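Side-chain contacts in carbohydrate kinase (PDB 2NWH), which probably transfers a phosphate group from ATP to a sugar or related substrate, as a pfkB-family kinase of the ribokinase clan: residues 259-262 with 263-267; 41-44 with 45-49; 205-208 with 209-212. One frame throughout, in Å; residues are numbered along the deposited sequence.

Interaction 1 (259-262 with 263-267); sequences SGYL and AAIAE
The carbonyl oxygen S259 O takes the backbone hydrogen bond of A263 N at 2.9 Å, with an N-H...O angle of 154°. The methyl group A263 CB sits against the same S259 O, at 3.2 Å. Nearly one turn on, A266 repeats this at L262: A266 N bonds to L262 O at 2.9 Å, and A266 CB also leans on that oxygen. The bonds from A264 N to G260 O and from I265 N to Y261 O complete the i to i+4 pattern of an alpha helix. The helix is 255-266, which starts shortly after the sodium ligands D249 and T251. Within 259-267 the apolar side-chain contact is Y261 with I265. CG of Y261 is anti to the backbone N (chi1 -172°), which sets the ring beside I265 one turn later. The nearest approach is Y261 CE2 to I265 CG1, 3.5 Å, oblique to the ring. I265 CD1 reaches further along, to 4.1 Å from Y261 OH. Both side chains also touch I185 of strand 185-189. L262 also meets L49 of helix 41-51, and A264 and Y261 meet A274 of helix 271-286.

Interaction 2 (41-44 with 45-49); sequences GGFN and AARNL
R47 sets its guanidinium over the CE2 rim of the F43 ring, one helical turn back, at a slant. F43 CE2 lies over one face of the guanidinium, towards its rim, and is 3.5 Å from R47 NE. The two planes are 43° apart, so this is an oblique overlap and not a flat stack. R47 CG stands over one face of the ring, also off-centre. A bend at chi3 turns the end of the arginine back towards N44. There R47 NH2 gives a hydrogen bond of 3.0 Å to N44 OD1. The bond is not straight, at 140° at the hydrogen, and the donor lies above the carbonyl plane of the amide. The amide and guanidinium planes are nearly parallel. Water 1 donates to N44 O at 3.0 Å and accepts a weak bond from R47 NE. N44 O also takes the backbone hydrogen bond of N48 N. The amide of N48 is held from outside, with ND2 bonded to D255. G42 N bonds to D141. The glycine-rich start of helix 41-51, just after strand 32-39, fits the GG-containing signature near the N-terminus of pfkB-family kinases.

Interaction 3 (205-208 with 209-212); sequences RDWP and NILR
With CG beside its backbone N (chi1 -75°), W207 swings its indole out from near the start of helix 207-213. L211 has CG on the matching side (chi1 -80°), and this brings its CD1 branch back to the tryptophan. L211 CD1 touches W207 CB at 3.7 Å and reaches the six-membered ring near CE3. The approach is oblique to the indole. The two residues are also joined through the backbone. L211 N donates to W207 O at 2.7 Å, with the donor almost in line with the carbonyl bond. L211 CB lies 3.1 Å from the same W207 O, so the leucine packs closely on that carbonyl. I210 makes a looser contact at the neighbouring ring atom, W207 CZ3 to I210 CG2 at 4.2 Å. I210 CD1 lies 4.1 Å from D206 CB.

P208 and R212 form the next pair. R212 N donates to P208 O at 2.7 Å. The aliphatic part of R212 runs past the same oxygen, with R212 CG only 3.0 Å from P208 O. The arginine chain is extended from CG to NE. NE passes the proline ring near CB. P208 is a proline near a helix start, where a missing N-H usually costs no helix bond. Water 2 bridges the approach to the helix: it donates to R205 O and takes a weak bond from N209 N.

The helix packs against helix 190-197 and strands 219-223 and 227-231. W207 rests on A193, R194 and T197 of helix 190-197, and its NE1 is bonded to E190. W207 and L211 touch V221 of strand 219-223. P208, L211 and R212 all meet F231 of strand 227-231.

All three contacts join residues about one turn apart along a helix, but the helices differ in place. Interactions 1 and 2 are largely buried, though N44 and R47 are partly exposed. They touch each other: S259 packs on A45 and N48. N48 and S259 both lie by D255, with N48 ND2 bonded to its side chain and S259 OG to its backbone oxygen. Interaction 3 is more peripheral, its centre about 21 Å from the centre of the chain. The chemistry follows. Interaction 1 is mainly backbone bonds with small or apolar side chains. Interaction 2 adds an arginine, an asparagine and a water to an aromatic ring. Interaction 3 combines a partly exposed tryptophan, buried leucine and proline, and exposed polar residues.

Interaction 1 (259-262 with 263-267)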
loop_
_atom_site.group_PDB
_atom_site.type_symbol
_atom_site.label_atom_id
_atom_site.label_comp_id
_atom_site.label_asym_id
_atom_site.label_seq_id
_atom_site.Cartn_x
_atom_site.Cartn_y
_atom_site.Cartn_z
ATOM N N SER A 259 -6.569 0.397 0.683
ATOM C CA SER A 259 -7.185 1.636 1.093
ATOM C C SER A 259 -8.678 1.496 1.257
ATOM O O SER A 259 -9.214 2.027 2.209
ATOM C CB SER A 259 -6.874 2.710 0.075
ATOM O OG SER A 259 -5.448 2.724 -0.045
ATOM N N GLY A 260 -9.339 0.814 0.310
ATOM C CA GLY A 260 -10.797 0.683 0.356
ATOM C C GLY A 260 -11.223 -0.217 1.500
ATOM O O GLY A 260 -12.184 0.084 2.215
ATOM N N TYR A 261 -10.469 -1.295 1.697
ATOM C CA TYR A 261 -10.756 -2.214 2.806
ATOM C C TYR A 261 -10.528 -1.553 4.161
ATOM O O TYR A 261 -11.400 -1.588 5.035
ATOM C CB TYR A 261 -9.899 -3.472 2.663
ATOM C CG TYR A 261 -10.248 -4.551 3.647
ATOM C CD1 TYR A 261 -11.172 -5.542 3.308
ATOM C CD2 TYR A 261 -9.674 -4.574 4.939
ATOM C CE1 TYR A 261 -11.507 -6.549 4.206
ATOM C CE2 TYR A 261 -10.010 -5.593 5.855
ATOM C CZ TYR A 261 -10.934 -6.565 5.475
ATOM O OH TYR A 261 -11.287 -7.591 6.338
ATOM N N LEU A 262 -9.366 -0.927 4.343
ATOM C CA LEU A 262 -9.025 -0.280 5.592
ATOM C C LEU A 262 -9.980 0.865 5.848
ATOM O O LEU A 262 -10.423 1.037 6.968
ATOM C CB LEU A 262 -7.563 0.180 5.546
ATOM C CG LEU A 262 -6.991 0.824 6.788
ATOM C CD1 LEU A 262 -7.039 -0.236 7.868
ATOM C CD2 LEU A 262 -5.571 1.229 6.486
ATOM N N ALA A 263 -10.360 1.621 4.804
ATOM C CA ALA A 263 -11.359 2.675 4.988
ATOM C C ALA A 263 -12.650 2.113 5.528
ATOM O O ALA A 263 -13.257 2.711 6.426
ATOM C CB ALA A 263 -11.616 3.449 3.730
ATOM N N ALA A 264 -13.094 0.974 4.985
ATOM C CA ALA A 264 -14.315 0.323 5.482
ATOM C C ALA A 264 -14.218 -0.135 6.949
ATOM O O ALA A 264 -15.147 0.092 7.714
ATOM C CB ALA A 264 -14.747 -0.803 4.590
ATOM N N ILE A 265 -13.116 -0.779 7.318
ATOM C CA ILE A 265 -12.912 -1.241 8.709
ATOM C C ILE A 265 -12.866 -0.053 9.689
ATOM O O ILE A 265 -13.441 -0.102 10.771
ATOM C CB ILE A 265 -11.629 -2.122 8.858
ATOM C CG1 ILE A 265 -11.728 -3.431 8.036
ATOM C CG2 ILE A 265 -11.309 -2.415 10.364
ATOM C CD1 ILE A 265 -12.909 -4.407 8.401
ATOM N N ALA A 266 -12.191 1.012 9.282
ATOM C CA ALA A 266 -11.981 2.182 10.137
ATOM C C ALA A 266 -13.307 2.893 10.374
ATOM O O ALA A 266 -13.529 3.490 11.423
ATOM C CB ALA A 266 -10.971 3.107 9.509
ATOM N N GLU A 267 -14.203 2.789 9.405
ATOM C CA GLU A 267 -15.583 3.267 9.548
ATOM C C GLU A 267 -16.460 2.246 10.278
ATOM O O GLU A 267 -17.648 2.475 10.499
ATOM C CB GLU A 267 -16.162 3.619 8.169
ATOM C CG GLU A 267 -15.340 4.705 7.492
ATOM C CD GLU A 267 -15.875 5.153 6.154
ATOM O OE1 GLU A 267 -16.650 4.387 5.514
ATOM O OE2 GLU A 267 -15.499 6.286 5.750
#

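Interaction 2 (41-44 with 45-49)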
loop_
_atom_site.group_PDB
_atom_site.type_symbol
_atom_site.label_atom_id
_atom_site.label_comp_id
_atom_site.label_asym_id
_atom_site.label_seq_id
_atom_site.Cartn_x
_atom_site.Cartn_y
_atom_site.Cartn_z
ATOM N N GLY A 41 4.412 2.038 -1.822
ATOM C CA GLY A 41 3.184 1.394 -1.323
ATOM C C GLY A 41 2.491 2.223 -0.248
ATOM O O GLY A 41 1.296 2.576 -0.359
ATOM N N GLY A 42 3.240 2.546 0.804
ATOM C CA GLY A 42 2.666 3.358 1.888
ATOM C C GLY A 42 2.182 4.707 1.416
ATOM O O GLY A 42 1.075 5.147 1.781
ATOM N N PHE A 43 2.992 5.401 0.608
ATOM C CA PHE A 43 2.589 6.709 0.118
ATOM C C PHE A 43 1.307 6.652 -0.735
ATOM O O PHE A 43 0.389 7.499 -0.587
ATOM C CB PHE A 43 3.701 7.278 -0.771
ATOM C CG PHE A 43 3.462 8.680 -1.222
ATOM C CD1 PHE A 43 3.701 9.750 -0.361
ATOM C CD2 PHE A 43 3.067 8.952 -2.532
ATOM C CE1 PHE A 43 3.495 11.062 -0.795
ATOM C CE2 PHE A 43 2.879 10.270 -2.955
ATOM C CZ PHE A 43 3.102 11.303 -2.094
ATOM N N ASN A 44 1.230 5.654 -1.597
ATOM C CA ASN A 44 0.058 5.511 -2.491
ATOM C C ASN A 44 -1.193 5.211 -1.638
ATOM O O ASN A 44 -2.281 5.792 -1.857
ATOM C CB ASN A 44 0.329 4.423 -3.537
ATOM C CG ASN A 44 1.300 4.881 -4.630
ATOM O OD1 ASN A 44 1.561 6.052 -4.767
ATOM N ND2 ASN A 44 1.868 3.944 -5.361
ATOM N N ALA A 45 -1.032 4.348 -0.627
ATOM C CA ALA A 45 -2.173 4.058 0.253
ATOM C C ALA A 45 -2.576 5.323 1.029
ATOM O O ALA A 45 -3.767 5.575 1.255
ATOM C CB ALA A 45 -1.838 2.874 1.190
ATOM N N ALA A 46 -1.586 6.140 1.442
ATOM C CA ALA A 46 -1.873 7.368 2.206
ATOM C C ALA A 46 -2.718 8.289 1.364
ATOM O O ALA A 46 -3.712 8.816 1.864
ATOM C CB ALA A 46 -0.578 8.109 2.606
ATOM N N ARG A 47 -2.297 8.526 0.124
ATOM C CA ARG A 47 -3.084 9.349 -0.798
ATOM C C ARG A 47 -4.463 8.778 -0.935
ATOM O O ARG A 47 -5.438 9.538 -0.915
ATOM C CB ARG A 47 -2.393 9.426 -2.168
ATOM C CG ARG A 47 -1.109 10.297 -2.113
ATOM C CD ARG A 47 -0.681 10.672 -3.514
ATOM N NE ARG A 47 -0.257 9.522 -4.332
ATOM C CZ ARG A 47 0.343 9.620 -5.519
ATOM N NH1 ARG A 47 0.494 10.826 -6.069
ATOM N NH2 ARG A 47 0.712 8.516 -6.188
ATOM N N ASN A 48 -4.563 7.466 -1.088
ATOM C CA ASN A 48 -5.895 6.862 -1.301
ATOM C C ASN A 48 -6.801 7.079 -0.114
ATOM O O ASN A 48 -7.981 7.407 -0.286
ATOM C CB ASN A 48 -5.812 5.362 -1.611
ATOM C CG ASN A 48 -5.127 5.081 -2.947
ATOM O OD1 ASN A 48 -4.962 5.980 -3.755
ATOM N ND2 ASN A 48 -4.736 3.826 -3.174
ATOM N N LEU A 49 -6.271 6.867 1.096
ATOM C CA LEU A 49 -7.056 7.076 2.303
ATOM C C LEU A 49 -7.513 8.508 2.435
ATOM O O LEU A 49 -8.649 8.768 2.858
ATOM C CB LEU A 49 -6.257 6.633 3.554
ATOM C CG LEU A 49 -6.133 5.108 3.593
ATOM C CD1 LEU A 49 -4.898 4.662 4.454
ATOM C CD2 LEU A 49 -7.463 4.458 4.033
HETATM O O HOH W 1 -2.086 6.992 -4.606
#

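Interaction 3 (205-208 with 209-212)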
loop_
_atom_site.group_PDB
_atom_site.type_symbol
_atom_site.label_atom_id
_atom_site.label_comp_id
_atom_site.label_asym_id
_atom_site.label_seq_id
_atom_site.Cartn_x
_atom_site.Cartn_y
_atom_site.Cartn_z
ATOM N N ARG A 205 -9.540 -19.579 0.285
ATOM C CA ARG A 205 -10.291 -19.597 1.531
ATOM C C ARG A 205 -9.512 -20.265 2.668
ATOM O O ARG A 205 -10.009 -20.329 3.804
ATOM C CB ARG A 205 -11.625 -20.326 1.315
ATOM C CG ARG A 205 -11.495 -21.619 0.519
ATOM C CD ARG A 205 -12.749 -22.456 0.656
ATOM N NE ARG A 205 -13.942 -21.695 0.283
ATOM C CZ ARG A 205 -14.692 -21.948 -0.804
ATOM N NH1 ARG A 205 -14.377 -22.955 -1.638
ATOM N NH2 ARG A 205 -15.767 -21.205 -1.054
ATOM N N ASP A 206 -8.293 -20.760 2.365
ATOM C CA ASP A 206 -7.478 -21.457 3.358
ATOM C C ASP A 206 -6.550 -20.534 4.111
ATOM O O ASP A 206 -6.098 -20.862 5.218
ATOM C CB ASP A 206 -6.660 -22.550 2.678
ATOM C CG ASP A 206 -7.582 -23.597 2.007
ATOM O OD1 ASP A 206 -7.580 -23.849 0.715
ATOM O OD2 ASP A 206 -8.293 -24.327 2.773
ATOM N N TRP A 207 -6.261 -19.376 3.515
ATOM C CA TRP A 207 -5.275 -18.489 4.110
ATOM C C TRP A 207 -5.550 -18.121 5.584
ATOM O O TRP A 207 -4.631 -18.183 6.396
ATOM C CB TRP A 207 -5.036 -17.283 3.219
ATOM C CG TRP A 207 -4.199 -17.619 2.007
ATOM C CD1 TRP A 207 -4.565 -17.498 0.693
ATOM C CD2 TRP A 207 -2.852 -18.123 1.995
ATOM N NE1 TRP A 207 -3.527 -17.886 -0.134
ATOM C CE2 TRP A 207 -2.465 -18.271 0.637
ATOM C CE3 TRP A 207 -1.928 -18.455 3.002
ATOM C CZ2 TRP A 207 -1.199 -18.748 0.257
ATOM C CZ3 TRP A 207 -0.673 -18.932 2.618
ATOM C CH2 TRP A 207 -0.323 -19.071 1.255
ATOM N N PRO A 208 -6.816 -17.799 5.958
ATOM C CA PRO A 208 -7.093 -17.450 7.373
ATOM C C PRO A 208 -6.520 -18.415 8.452
ATOM O O PRO A 208 -5.761 -17.966 9.302
ATOM C CB PRO A 208 -8.635 -17.407 7.430
ATOM C CG PRO A 208 -9.045 -17.042 6.032
ATOM C CD PRO A 208 -8.046 -17.726 5.132
ATOM N N ASN A 209 -6.868 -19.713 8.437
ATOM C CA ASN A 209 -6.324 -20.614 9.477
ATOM C C ASN A 209 -4.792 -20.839 9.413
ATOM O O ASN A 209 -4.125 -20.894 10.465
ATOM C CB ASN A 209 -7.114 -21.923 9.605
ATOM C CG ASN A 209 -6.630 -23.011 8.650
ATOM O OD1 ASN A 209 -7.005 -23.025 7.459
ATOM N ND2 ASN A 209 -5.828 -23.959 9.179
ATOM N N ILE A 210 -4.237 -20.942 8.191
ATOM C CA ILE A 210 -2.774 -20.977 8.014
ATOM C C ILE A 210 -2.171 -19.691 8.641
ATOM O O ILE A 210 -1.227 -19.729 9.441
ATOM C CB ILE A 210 -2.384 -21.067 6.495
ATOM C CG1 ILE A 210 -2.925 -22.360 5.862
ATOM C CG2 ILE A 210 -0.871 -20.961 6.310
ATOM C CD1 ILE A 210 -2.868 -22.424 4.328
ATOM N N LEU A 211 -2.746 -18.557 8.291
ATOM C CA LEU A 211 -2.208 -17.295 8.745
ATOM C C LEU A 211 -2.436 -17.012 10.249
ATOM O O LEU A 211 -1.591 -16.391 10.893
ATOM C CB LEU A 211 -2.713 -16.168 7.841
ATOM C CG LEU A 211 -1.990 -15.973 6.477
ATOM C CD1 LEU A 211 -2.914 -15.244 5.491
ATOM C CD2 LEU A 211 -0.692 -15.130 6.644
ATOM N N ARG A 212 -3.551 -17.463 10.818
ATOM C CA ARG A 212 -3.835 -17.215 12.243
ATOM C C ARG A 212 -2.848 -17.929 13.163
ATOM O O ARG A 212 -2.436 -17.383 14.193
ATOM C CB ARG A 212 -5.259 -17.631 12.601
ATOM C CG ARG A 212 -6.363 -16.771 12.005
ATOM C CD ARG A 212 -7.625 -17.591 12.106
ATOM N NE ARG A 212 -8.760 -17.143 11.301
ATOM C CZ ARG A 212 -9.728 -16.360 11.767
ATOM N NH1 ARG A 212 -9.661 -15.908 13.014
ATOM N NH2 ARG A 212 -10.747 -16.015 10.995
HETATM O O HOH W 2 -9.744 -20.565 7.029
#